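Local coordinates for Esterase/lipase (Uncultured bacterium, PDB 3K6K), which probably hydrolyses carboxylic esters as a bacterial homologue of hormone-sensitive lipase built on the alpha/beta hydrolase fold, at residues L117-A122 and P128-D133; G89-G94 and G160-A165; A136-L141 and A165-A170; Q40-M45 and A122-F127; D224-N227 and V233-D236. All blocks are in the same frame, centred on the assembly; numbering follows the deposited sequence.

Interaction 1 of 5, residues L117-A122 and P128-D133; sequences LDYRLA and PAAVDD
Two first torsions prepare this contact: Y119, chi1 65°, holds CG between its backbone N and carbonyl carbon, which lays the ring beside A130, while D133, chi1 -84°, keeps its carboxylate near its own backbone N and against R120. The carboxylate then serves R120 twice. Backbone R120 N donates to D133 OD2 over 2.9 Å with an N-H...O angle of 145°, D133 OD2 accepting through its anti lone pair, away from the other oxygen. The R120 chain bends at chi3 and arches back over the carboxylate, so that NH1 forms a salt bridge with D133 OD1 at 2.5 Å, a separation short enough to be doubtful in its exact value. Guanidinium and carboxylate planes are nearly perpendicular, and OD1 lies over a guanidinium face, which rules out an end-on pair. At the guanidinium edge A129 CB sits 3.3 Å from R120 NH2. Deeper in, A130 CB packs obliquely on the Y119 ring, 3.3 Å from CD1. A water bridges the backbones, donating to R120 O at 3.1 Å and accepting from A130 N at 2.8 Å, within the first turn of the helix. Y119 OH is bonded to H87 O, and the two rings stack. The contact folds the loop after strand 113-117 onto helix 129-145, and its YRLAPE sequence is characteristic of the hormone-sensitive lipase family of alpha/beta hydrolases.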
# COMPACT_ATOMS: atom_id res chain seq x y z
N LEU A 117 26.00 2.84 -1.47
CA LEU A 117 26.98 1.78 -1.43
C LEU A 117 27.36 1.33 -2.81
O LEU A 117 26.49 1.15 -3.61
CB LEU A 117 26.42 0.60 -0.65
CG LEU A 117 27.48 -0.43 -0.35
CD1 LEU A 117 28.23 0.06 0.90
CD2 LEU A 117 26.88 -1.83 -0.16
N ASP A 118 28.66 1.14 -3.08
CA ASP A 118 29.10 0.41 -4.30
C ASP A 118 29.23 -1.09 -4.03
O ASP A 118 30.31 -1.67 -4.17
CB ASP A 118 30.44 0.99 -4.86
CG ASP A 118 30.58 0.86 -6.38
OD1 ASP A 118 30.10 -0.09 -7.04
OD2 ASP A 118 31.21 1.75 -6.95
N TYR A 119 28.14 -1.72 -3.61
CA TYR A 119 28.16 -3.18 -3.40
C TYR A 119 28.61 -3.86 -4.66
O TYR A 119 28.51 -3.29 -5.71
CB TYR A 119 26.78 -3.74 -2.97
CG TYR A 119 25.71 -3.60 -4.00
CD1 TYR A 119 25.53 -4.58 -4.97
CD2 TYR A 119 24.84 -2.52 -3.99
CE1 TYR A 119 24.53 -4.45 -5.93
CE2 TYR A 119 23.82 -2.36 -4.97
CZ TYR A 119 23.70 -3.32 -5.91
OH TYR A 119 22.71 -3.20 -6.84
N ARG A 120 29.09 -5.09 -4.54
CA ARG A 120 29.62 -5.87 -5.64
C ARG A 120 28.55 -6.39 -6.55
O ARG A 120 27.54 -6.96 -6.11
CB ARG A 120 30.44 -7.07 -5.12
CG ARG A 120 31.95 -6.82 -5.10
CD ARG A 120 32.73 -7.57 -4.04
NE ARG A 120 32.04 -8.71 -3.46
CZ ARG A 120 32.08 -8.99 -2.16
NH1 ARG A 120 32.74 -8.16 -1.37
NH2 ARG A 120 31.45 -10.04 -1.64
N LEU A 121 28.85 -6.27 -7.84
CA LEU A 121 27.97 -6.74 -8.92
C LEU A 121 28.26 -8.12 -9.46
O LEU A 121 29.34 -8.62 -9.29
CB LEU A 121 28.09 -5.79 -10.10
CG LEU A 121 27.34 -4.49 -9.91
CD1 LEU A 121 27.48 -3.73 -11.22
CD2 LEU A 121 25.83 -4.80 -9.53
N ALA A 122 27.29 -8.69 -10.17
CA ALA A 122 27.44 -9.94 -10.87
C ALA A 122 27.49 -9.65 -12.38
O ALA A 122 27.05 -8.58 -12.80
CB ALA A 122 26.28 -10.84 -10.54
N PRO A 128 26.23 -14.91 -2.94
CA PRO A 128 25.76 -13.84 -2.02
C PRO A 128 26.57 -12.54 -1.88
O PRO A 128 26.42 -11.84 -0.85
CB PRO A 128 25.84 -14.52 -0.65
CG PRO A 128 27.11 -15.43 -0.80
CD PRO A 128 26.95 -15.98 -2.22
N ALA A 129 27.40 -12.23 -2.87
CA ALA A 129 28.37 -11.16 -2.66
C ALA A 129 27.76 -9.82 -2.21
O ALA A 129 28.15 -9.26 -1.16
CB ALA A 129 29.27 -10.99 -3.88
N ALA A 130 26.81 -9.31 -3.00
CA ALA A 130 26.16 -8.01 -2.72
C ALA A 130 25.46 -7.97 -1.36
O ALA A 130 25.54 -6.95 -0.63
CB ALA A 130 25.14 -7.67 -3.86
N VAL A 131 24.80 -9.07 -1.00
CA VAL A 131 24.30 -9.16 0.35
C VAL A 131 25.38 -8.99 1.42
O VAL A 131 25.20 -8.16 2.35
CB VAL A 131 23.55 -10.43 0.59
CG1 VAL A 131 23.05 -10.43 1.98
CG2 VAL A 131 22.41 -10.56 -0.36
N ASP A 132 26.51 -9.73 1.32
CA ASP A 132 27.44 -9.65 2.46
C ASP A 132 28.02 -8.25 2.58
O ASP A 132 28.26 -7.77 3.69
CB ASP A 132 28.58 -10.65 2.39
CG ASP A 132 28.11 -12.07 2.25
OD1 ASP A 132 28.85 -12.80 1.57
OD2 ASP A 132 27.03 -12.44 2.81
N ASP A 133 28.18 -7.60 1.43
CA ASP A 133 28.65 -6.24 1.34
C ASP A 133 27.67 -5.26 2.06
O ASP A 133 28.09 -4.39 2.92
CB ASP A 133 28.71 -5.92 -0.17
CG ASP A 133 30.03 -6.38 -0.85
OD1 ASP A 133 30.91 -7.01 -0.19
OD2 ASP A 133 30.20 -6.08 -2.08
O HOH W 1 26.68 -9.96 -5.76

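Interaction 2 of 5, residues G89-G94 and G160-A165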
# COMPACT_ATOMS: atom_id res chain seq x y z
N GLY A 89 19.67 -1.99 -10.77
CA GLY A 89 20.32 -2.38 -12.02
C GLY A 89 20.41 -3.90 -12.18
O GLY A 89 21.36 -4.43 -12.79
N GLY A 90 19.43 -4.62 -11.65
CA GLY A 90 19.34 -6.04 -11.93
C GLY A 90 20.41 -6.91 -11.30
O GLY A 90 20.60 -8.04 -11.73
N TYR A 91 21.07 -6.38 -10.27
CA TYR A 91 22.23 -6.98 -9.63
C TYR A 91 23.43 -7.05 -10.58
O TYR A 91 24.47 -7.61 -10.21
CB TYR A 91 21.93 -8.36 -9.07
CG TYR A 91 20.92 -8.41 -7.94
CD1 TYR A 91 19.57 -8.68 -8.17
CD2 TYR A 91 21.32 -8.21 -6.62
CE1 TYR A 91 18.66 -8.77 -7.12
CE2 TYR A 91 20.42 -8.29 -5.57
CZ TYR A 91 19.10 -8.56 -5.81
OH TYR A 91 18.22 -8.62 -4.72
N ILE A 92 23.34 -6.48 -11.78
CA ILE A 92 24.46 -6.62 -12.70
C ILE A 92 25.01 -5.29 -13.19
O ILE A 92 26.00 -5.28 -13.92
CB ILE A 92 24.13 -7.52 -13.93
CG1 ILE A 92 22.98 -6.95 -14.72
CG2 ILE A 92 23.72 -8.94 -13.50
CD1 ILE A 92 22.89 -7.51 -16.17
N SER A 93 24.39 -4.18 -12.82
CA SER A 93 24.86 -2.87 -13.21
C SER A 93 24.46 -1.84 -12.18
O SER A 93 23.77 -2.16 -11.23
CB SER A 93 24.27 -2.48 -14.54
OG SER A 93 22.89 -2.82 -14.57
N GLY A 94 24.91 -0.61 -12.38
CA GLY A 94 24.43 0.50 -11.64
C GLY A 94 25.58 0.87 -10.75
O GLY A 94 26.51 0.10 -10.64
N GLY A 160 16.28 -2.30 -3.87
CA GLY A 160 15.12 -2.65 -3.02
C GLY A 160 15.11 -4.09 -2.51
O GLY A 160 14.83 -4.33 -1.33
N GLY A 161 15.39 -5.05 -3.38
CA GLY A 161 15.65 -6.43 -2.95
C GLY A 161 16.63 -6.55 -1.79
O GLY A 161 16.32 -7.14 -0.75
N LEU A 162 17.81 -5.96 -1.97
CA LEU A 162 18.86 -5.98 -0.98
C LEU A 162 18.54 -5.23 0.28
O LEU A 162 19.05 -5.62 1.35
CB LEU A 162 20.18 -5.47 -1.58
CG LEU A 162 20.72 -6.22 -2.82
CD1 LEU A 162 21.68 -5.32 -3.56
CD2 LEU A 162 21.40 -7.61 -2.43
N THR A 163 17.76 -4.14 0.20
CA THR A 163 17.34 -3.51 1.43
C THR A 163 16.51 -4.43 2.35
O THR A 163 16.66 -4.36 3.55
CB THR A 163 16.74 -2.10 1.30
OG1 THR A 163 15.48 -2.00 2.03
CG2 THR A 163 16.64 -1.65 -0.09
N THR A 164 15.70 -5.32 1.79
CA THR A 164 15.08 -6.37 2.59
C THR A 164 16.05 -7.49 2.97
O THR A 164 16.42 -7.59 4.17
CB THR A 164 13.82 -6.86 1.99
OG1 THR A 164 12.93 -5.76 2.03
CG2 THR A 164 13.21 -8.01 2.82
N ALA A 165 16.47 -8.30 1.99
CA ALA A 165 17.59 -9.27 2.16
C ALA A 165 18.73 -8.91 3.15
O ALA A 165 18.95 -9.60 4.11
CB ALA A 165 18.16 -9.62 0.82
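Y91 and L162 run past one another in opposite directions, and the tyrosine offers its ring edge to the leucine. L162 CD2 lies near the ring plane, 3.4 Å from Y91 CE2, with L162 CG almost as close to that same carbon at 3.5 Å and L162 CD1 at 3.8 Å. One edge carbon thus meets the whole isopropyl end, apolar packing at the ring edge. Beyond it the phenol oxygen reaches the helix backbone: Y91 OH is 3.8 Å from G161 CA, an approach made possible because G161 carries no side chain on the surface turned to the tyrosine. L162, with CG anti to its carbonyl carbon (chi1 -58°), directs its branches at the ring. On the other side of the contact, the loop 89-94 is held by its own bonds. G89 O accepts from I92 N at 3.0 Å and from S93 OG at 2.8 Å, the hydroxyl tilted 17° from the carbonyl plane, so one carbonyl ties the turn that presents Y91. The Y91 ring also stacks with that of Y219, while L162 packs on Y119 as well as on A130, V131 and C134 of helix 129-145. Helix 158-172 follows the probable nucleophile elbow, a GxSxG turn with S157 at its centre, and G89 and G90 belong to an HGGG sequence. The contact therefore joins, close to the probable active site, the nucleophile helix and the glycine-rich loop that forms the oxyanion hole in hormone-sensitive lipase relatives.

Interaction 3 of 5, residues A136-L141 and A165-A170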
# COMPACT_ATOMS: atom_id res chain seq x y z
N ALA A 136 27.84 -5.91 5.74
CA ALA A 136 29.10 -5.40 6.26
C ALA A 136 29.00 -3.89 6.38
O ALA A 136 29.39 -3.34 7.39
CB ALA A 136 30.23 -5.80 5.38
N ALA A 137 28.38 -3.23 5.38
CA ALA A 137 28.27 -1.76 5.42
C ALA A 137 27.40 -1.29 6.59
O ALA A 137 27.75 -0.36 7.33
CB ALA A 137 27.72 -1.27 4.09
N TYR A 138 26.28 -1.97 6.77
CA TYR A 138 25.36 -1.68 7.86
C TYR A 138 26.05 -1.80 9.21
O TYR A 138 26.02 -0.88 10.02
CB TYR A 138 24.15 -2.62 7.78
CG TYR A 138 23.15 -2.38 8.88
CD1 TYR A 138 22.72 -3.42 9.69
CD2 TYR A 138 22.65 -1.10 9.11
CE1 TYR A 138 21.78 -3.22 10.65
CE2 TYR A 138 21.74 -0.86 10.12
CZ TYR A 138 21.31 -1.92 10.89
OH TYR A 138 20.38 -1.71 11.86
N ARG A 139 26.70 -2.93 9.43
CA ARG A 139 27.47 -3.17 10.66
C ARG A 139 28.39 -1.97 10.91
O ARG A 139 28.37 -1.33 11.99
CB ARG A 139 28.26 -4.47 10.52
CG ARG A 139 28.86 -5.07 11.80
CD ARG A 139 29.43 -6.49 11.47
NE ARG A 139 29.12 -7.49 12.52
CZ ARG A 139 28.44 -8.64 12.35
NH1 ARG A 139 27.94 -9.03 11.16
NH2 ARG A 139 28.26 -9.43 13.40
N ALA A 140 29.13 -1.59 9.87
CA ALA A 140 30.03 -0.47 9.98
C ALA A 140 29.30 0.81 10.21
O ALA A 140 29.80 1.70 10.90
CB ALA A 140 30.90 -0.38 8.74
N LEU A 141 28.12 0.94 9.63
CA LEU A 141 27.36 2.18 9.79
C LEU A 141 26.74 2.30 11.23
O LEU A 141 26.58 3.40 11.77
CB LEU A 141 26.33 2.27 8.62
CG LEU A 141 25.24 3.33 8.49
CD1 LEU A 141 25.75 4.78 8.41
CD2 LEU A 141 24.41 2.94 7.25
N ALA A 165 16.47 -8.30 1.99
CA ALA A 165 17.59 -9.27 2.16
C ALA A 165 18.73 -8.91 3.15
O ALA A 165 18.95 -9.60 4.11
CB ALA A 165 18.16 -9.62 0.82
N SER A 166 19.44 -7.80 2.94
CA SER A 166 20.47 -7.37 3.91
C SER A 166 20.02 -7.32 5.39
O SER A 166 20.85 -7.52 6.31
CB SER A 166 21.02 -5.98 3.55
OG SER A 166 20.06 -4.94 3.79
N MET A 167 18.74 -7.02 5.64
CA MET A 167 18.28 -6.88 7.01
C MET A 167 17.89 -8.25 7.57
O MET A 167 18.06 -8.50 8.79
CB MET A 167 17.14 -5.85 7.15
CG MET A 167 17.61 -4.47 6.84
SD MET A 167 18.93 -3.96 8.01
CE MET A 167 20.41 -4.05 6.93
N LEU A 168 17.35 -9.13 6.70
CA LEU A 168 17.14 -10.50 7.07
C LEU A 168 18.45 -11.13 7.60
O LEU A 168 18.48 -11.64 8.70
CB LEU A 168 16.53 -11.30 5.91
CG LEU A 168 15.07 -10.93 5.60
CD1 LEU A 168 14.56 -11.50 4.30
CD2 LEU A 168 14.16 -11.35 6.75
N LYS A 169 19.55 -10.98 6.85
CA LYS A 169 20.89 -11.43 7.23
C LYS A 169 21.37 -10.65 8.47
O LYS A 169 21.95 -11.23 9.43
CB LYS A 169 21.88 -11.21 6.08
CG LYS A 169 22.90 -12.33 5.81
CD LYS A 169 24.00 -12.46 6.83
CE LYS A 169 24.89 -13.70 6.55
NZ LYS A 169 23.97 -14.89 6.58
N ALA A 170 21.16 -9.34 8.44
CA ALA A 170 21.55 -8.54 9.58
C ALA A 170 20.81 -9.11 10.81
O ALA A 170 21.40 -9.23 11.88
CB ALA A 170 21.20 -7.09 9.35
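Both terminal atoms of M167 lie over one face of the Y138 ring, which makes this a Met-aromatic contact and a CH-pi contact at once. The sulfur SD stands 4.2 Å from the centroid of the Y138 ring, 19° off the normal, and the methyl CE is 4.0 Å from the same Y138 centroid at 25°. CE is displaced toward the rim, and its nearest ring atom is Y138 CD1 at 3.7 Å; SD is nearest to Y138 CE1 at 4.0 Å. Bends at chi2 and chi3 turn the methionine chain along the ring in this way, and the two side chains cross at about a right angle. Y138 contributes by pointing CG anti to its backbone N (chi1 -180°), which sends the ring across the space between the helices. A170 CB fills in beside M167 CE, meeting Y138 CD1 obliquely at 4.0 Å. Side chains do all the bridging, since even the closest CA atoms, those of Y138 and A170, are 8.0 Å apart. The polar end of the ring is satisfied elsewhere: Y138 OH bonds to P176 O. Further round, the ring packs on L84, I151 and I153 of the sheet, and P178 touches both Y138 and M167. The contact joins helices 129-145 and 158-172, which precede and follow strand 151-156, as neighbouring helices packed on the central sheet of an alpha/beta hydrolase fold.

Interaction 4 of 5, residues Q40-M45 and A122-F127; sequences QKRAGM and APENPF
The guanidinium of R42 is met at its edge, where the carboxylate of E124 and the carbonyl of A122 lie near its plane; P123 CD approaches obliquely, 4.0 Å from NH2. None of these partners is stacked over a face. R42 NH1 donates to E124 OE2 over 2.8 Å in a nearly straight bond, 171° at the hydrogen, and NH2 donates to E124 OE1, also over 2.8 Å, at 155°. The pair is a salt bridge of the end-on, two-nitrogen kind, one nitrogen to each oxygen. It is not coplanar: the two planes are 41° apart and both oxygens are met from above the carboxylate plane. R42 NH2 is also 3.0 Å from A122 O. The R42 chain runs extended from CG to NE and so spans the distance from helix 38-49, where the nearest CA atoms, of R42 and A122, are 11.8 Å apart. E124 comes from the opposite direction, bent at chi2. Behind the pair, R42 NE donates to I92 O, and A122 shares a backbone hydrogen bond with Y91. The peptide before P123 is cis. Bonds from NE, NH1 and NH2 fix the rotation of the guanidinium, tying helix 38-49 to the loop before helix 96-110, through I92, and to the loop before helix 129-145, through E124. Paired so, both R42 and E124 would be expected to keep their charges, even though the arginine is only partly exposed.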
# COMPACT_ATOMS: atom_id res chain seq x y z
N GLN A 40 29.77 -2.53 -21.83
CA GLN A 40 29.31 -1.35 -22.58
C GLN A 40 27.99 -0.83 -22.00
O GLN A 40 27.76 0.37 -21.93
CB GLN A 40 29.11 -1.70 -24.05
CG GLN A 40 30.18 -1.19 -24.97
CD GLN A 40 30.00 -1.78 -26.36
OE1 GLN A 40 30.72 -2.71 -26.73
NE2 GLN A 40 29.02 -1.27 -27.12
N LYS A 41 27.13 -1.74 -21.59
CA LYS A 41 25.86 -1.35 -21.01
C LYS A 41 26.15 -0.52 -19.74
O LYS A 41 25.60 0.56 -19.54
CB LYS A 41 25.04 -2.61 -20.76
CG LYS A 41 23.53 -2.45 -20.64
CD LYS A 41 22.75 -3.86 -20.70
CE LYS A 41 22.63 -4.48 -22.15
NZ LYS A 41 21.60 -5.57 -22.30
N ARG A 42 27.09 -0.99 -18.94
CA ARG A 42 27.52 -0.33 -17.74
C ARG A 42 28.15 1.03 -18.03
O ARG A 42 27.74 2.03 -17.42
CB ARG A 42 28.47 -1.20 -16.94
CG ARG A 42 27.86 -2.57 -16.49
CD ARG A 42 28.81 -3.09 -15.42
NE ARG A 42 28.43 -4.36 -14.87
CZ ARG A 42 29.28 -5.23 -14.29
NH1 ARG A 42 30.59 -4.99 -14.23
NH2 ARG A 42 28.82 -6.38 -13.80
N ALA A 43 29.10 1.04 -18.98
CA ALA A 43 29.76 2.26 -19.44
C ALA A 43 28.77 3.29 -19.97
O ALA A 43 28.92 4.47 -19.68
CB ALA A 43 30.86 1.98 -20.48
N GLY A 44 27.74 2.82 -20.70
CA GLY A 44 26.68 3.65 -21.28
C GLY A 44 25.56 4.10 -20.34
O GLY A 44 24.99 5.17 -20.50
N MET A 45 25.22 3.28 -19.34
CA MET A 45 24.45 3.77 -18.23
C MET A 45 25.22 4.89 -17.53
O MET A 45 24.65 5.92 -17.19
CB MET A 45 24.17 2.64 -17.28
CG MET A 45 22.97 2.83 -16.39
SD MET A 45 22.71 1.35 -15.35
CE MET A 45 22.93 0.06 -16.64
N ALA A 122 27.29 -8.69 -10.17
CA ALA A 122 27.44 -9.94 -10.87
C ALA A 122 27.49 -9.65 -12.38
O ALA A 122 27.05 -8.58 -12.80
CB ALA A 122 26.28 -10.84 -10.54
N PRO A 123 28.01 -10.58 -13.22
CA PRO A 123 28.47 -11.92 -12.90
C PRO A 123 29.88 -11.99 -12.31
O PRO A 123 30.30 -13.07 -11.89
CB PRO A 123 28.40 -12.62 -14.24
CG PRO A 123 28.84 -11.59 -15.18
CD PRO A 123 28.24 -10.29 -14.65
N GLU A 124 30.62 -10.88 -12.21
CA GLU A 124 31.93 -11.04 -11.58
C GLU A 124 31.68 -11.76 -10.26
O GLU A 124 32.02 -12.94 -10.13
CB GLU A 124 32.77 -9.77 -11.46
CG GLU A 124 32.02 -8.45 -11.38
CD GLU A 124 31.59 -7.94 -12.75
OE1 GLU A 124 30.61 -8.49 -13.31
OE2 GLU A 124 32.24 -7.00 -13.24
N ASN A 125 30.94 -11.11 -9.37
CA ASN A 125 30.63 -11.65 -8.08
C ASN A 125 29.13 -11.95 -7.93
O ASN A 125 28.35 -11.02 -7.71
CB ASN A 125 31.09 -10.65 -7.04
CG ASN A 125 32.49 -10.07 -7.34
OD1 ASN A 125 32.63 -9.09 -8.10
ND2 ASN A 125 33.50 -10.63 -6.71
N PRO A 126 28.72 -13.23 -8.04
CA PRO A 126 27.32 -13.66 -7.90
C PRO A 126 26.78 -13.71 -6.45
O PRO A 126 27.50 -13.43 -5.49
CB PRO A 126 27.33 -15.09 -8.47
CG PRO A 126 28.72 -15.31 -9.01
CD PRO A 126 29.60 -14.38 -8.26
N PHE A 127 25.48 -14.03 -6.29
CA PHE A 127 24.94 -14.25 -4.96
C PHE A 127 25.87 -15.22 -4.21
O PHE A 127 26.19 -16.28 -4.76
CB PHE A 127 23.54 -14.87 -5.02
CG PHE A 127 23.04 -15.31 -3.68
CD1 PHE A 127 22.53 -14.38 -2.78
CD2 PHE A 127 23.12 -16.63 -3.30
CE1 PHE A 127 22.09 -14.78 -1.52
CE2 PHE A 127 22.69 -17.03 -2.06
CZ PHE A 127 22.17 -16.11 -1.17

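Interaction 5 of 5, residues D224-N227 and V233-D236; sequences DRKN and VYAD
Y234 and K226 account for nearly all the surface buried here, and the lysine chain lies over the face of the tyrosine ring. K226 CD stands 4.1 Å from the centroid of the Y234 ring and only 5° off the normal, a well-centred CH-pi contact made by a methylene, not by the charge. The ammonium passes further out: K226 NZ is 5.6 Å from the Y234 centroid, so any cation-pi attraction is weak at most. Nearer the backbone, K226 CB lies 4.0 Å from Y234 CD2, and K226 O is 3.8 Å from Y234 CB. K226 occupies the third position of a type I beta turn from D224 to N227, closed by N227 N donating to D224 O at 3.1 Å; this turn and the 3-10 residues 233-234 belong to one surface loop between helix 209-220 and strand 243-248 of the hydrolase fold. Across the ring, V233 CG1 covers the opposite face, 3.9 Å above the plane of Y234, so the ring is sandwiched between lysine and valine. Weak hydrogen bonds join Y234 OH to D189 OD1 and T191 OG1, and K226 also touches T191. A sulfate ion, probably from the crystallisation liquor, is about 4 Å from the Y234 side chain.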
# COMPACT_ATOMS: atom_id res chain seq x y z
N ASP A 224 19.21 -21.35 -5.76
CA ASP A 224 17.77 -21.50 -5.96
C ASP A 224 17.09 -20.12 -6.02
O ASP A 224 17.41 -19.21 -5.22
CB ASP A 224 17.12 -22.39 -4.90
CG ASP A 224 15.58 -22.46 -5.03
OD1 ASP A 224 15.00 -22.37 -6.16
OD2 ASP A 224 14.91 -22.60 -3.98
N ARG A 225 16.15 -19.97 -6.95
CA ARG A 225 15.56 -18.66 -7.21
C ARG A 225 14.67 -18.24 -6.07
O ARG A 225 14.29 -17.09 -6.02
CB ARG A 225 14.78 -18.62 -8.52
CG ARG A 225 15.58 -18.03 -9.65
CD ARG A 225 14.99 -18.43 -11.00
NE ARG A 225 15.95 -18.15 -12.09
CZ ARG A 225 16.18 -16.94 -12.63
NH1 ARG A 225 15.55 -15.82 -12.21
NH2 ARG A 225 17.09 -16.85 -13.60
N LYS A 226 14.35 -19.17 -5.15
CA LYS A 226 13.47 -18.89 -4.01
C LYS A 226 14.22 -18.92 -2.67
O LYS A 226 13.63 -18.97 -1.60
CB LYS A 226 12.31 -19.85 -3.99
CG LYS A 226 11.64 -19.99 -5.29
CD LYS A 226 10.32 -20.64 -5.02
CE LYS A 226 9.94 -21.66 -6.08
NZ LYS A 226 8.57 -22.17 -5.72
N ASN A 227 15.54 -18.90 -2.76
CA ASN A 227 16.31 -18.56 -1.61
C ASN A 227 15.72 -17.29 -1.00
O ASN A 227 15.62 -16.29 -1.69
CB ASN A 227 17.73 -18.29 -2.04
CG ASN A 227 18.69 -18.29 -0.90
OD1 ASN A 227 19.71 -18.99 -0.95
ND2 ASN A 227 18.43 -17.48 0.12
N VAL A 233 10.45 -12.21 -1.13
CA VAL A 233 9.07 -12.61 -1.17
C VAL A 233 8.82 -14.02 -0.52
O VAL A 233 7.78 -14.26 0.10
CB VAL A 233 8.53 -12.43 -2.61
CG1 VAL A 233 7.51 -13.38 -2.93
CG2 VAL A 233 8.00 -11.01 -2.79
N TYR A 234 9.79 -14.91 -0.63
CA TYR A 234 9.66 -16.25 -0.07
C TYR A 234 10.21 -16.34 1.35
O TYR A 234 10.25 -17.41 1.89
CB TYR A 234 10.28 -17.30 -1.04
CG TYR A 234 9.59 -17.21 -2.39
CD1 TYR A 234 8.31 -17.76 -2.58
CD2 TYR A 234 10.15 -16.48 -3.44
CE1 TYR A 234 7.64 -17.60 -3.79
CE2 TYR A 234 9.49 -16.32 -4.65
CZ TYR A 234 8.24 -16.87 -4.83
OH TYR A 234 7.58 -16.71 -6.03
N ALA A 235 10.63 -15.23 1.96
CA ALA A 235 11.26 -15.29 3.31
C ALA A 235 10.29 -15.47 4.51
O ALA A 235 9.07 -15.42 4.37
CB ALA A 235 12.15 -14.07 3.55
N ASP A 236 10.87 -15.70 5.69
CA ASP A 236 10.19 -15.46 6.94
C ASP A 236 10.54 -14.02 7.25
O ASP A 236 11.66 -13.68 7.62
CB ASP A 236 10.69 -16.39 8.05
CG ASP A 236 10.25 -15.93 9.43
OD1 ASP A 236 9.38 -15.04 9.51
OD2 ASP A 236 10.80 -16.46 10.43

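Interactions 1, 2 and 3 are buried within the hydrolase fold, interaction 4 is partly buried and interaction 5 lies at the surface. Helix 129-145 serves both 1 and 3, and helix 158-172 both 2 and 3, so the two helices link the three contacts. Interaction 4 shares A122 with interaction 1 and meets interaction 2 through I92 O and R42 NE, 2.8 Å apart. Chemistry varies with place: ring packing alone in 2 and 3, an arginine-carboxylate pair in 1 and 4, face-on in the former, where the arginine lies at the exposed margin over the buried Y119-A130 packing, and edge-on in the latter, and methylene-on-ring packing in 5. Interaction 5 reaches interaction 3 through L168, which packs on A235.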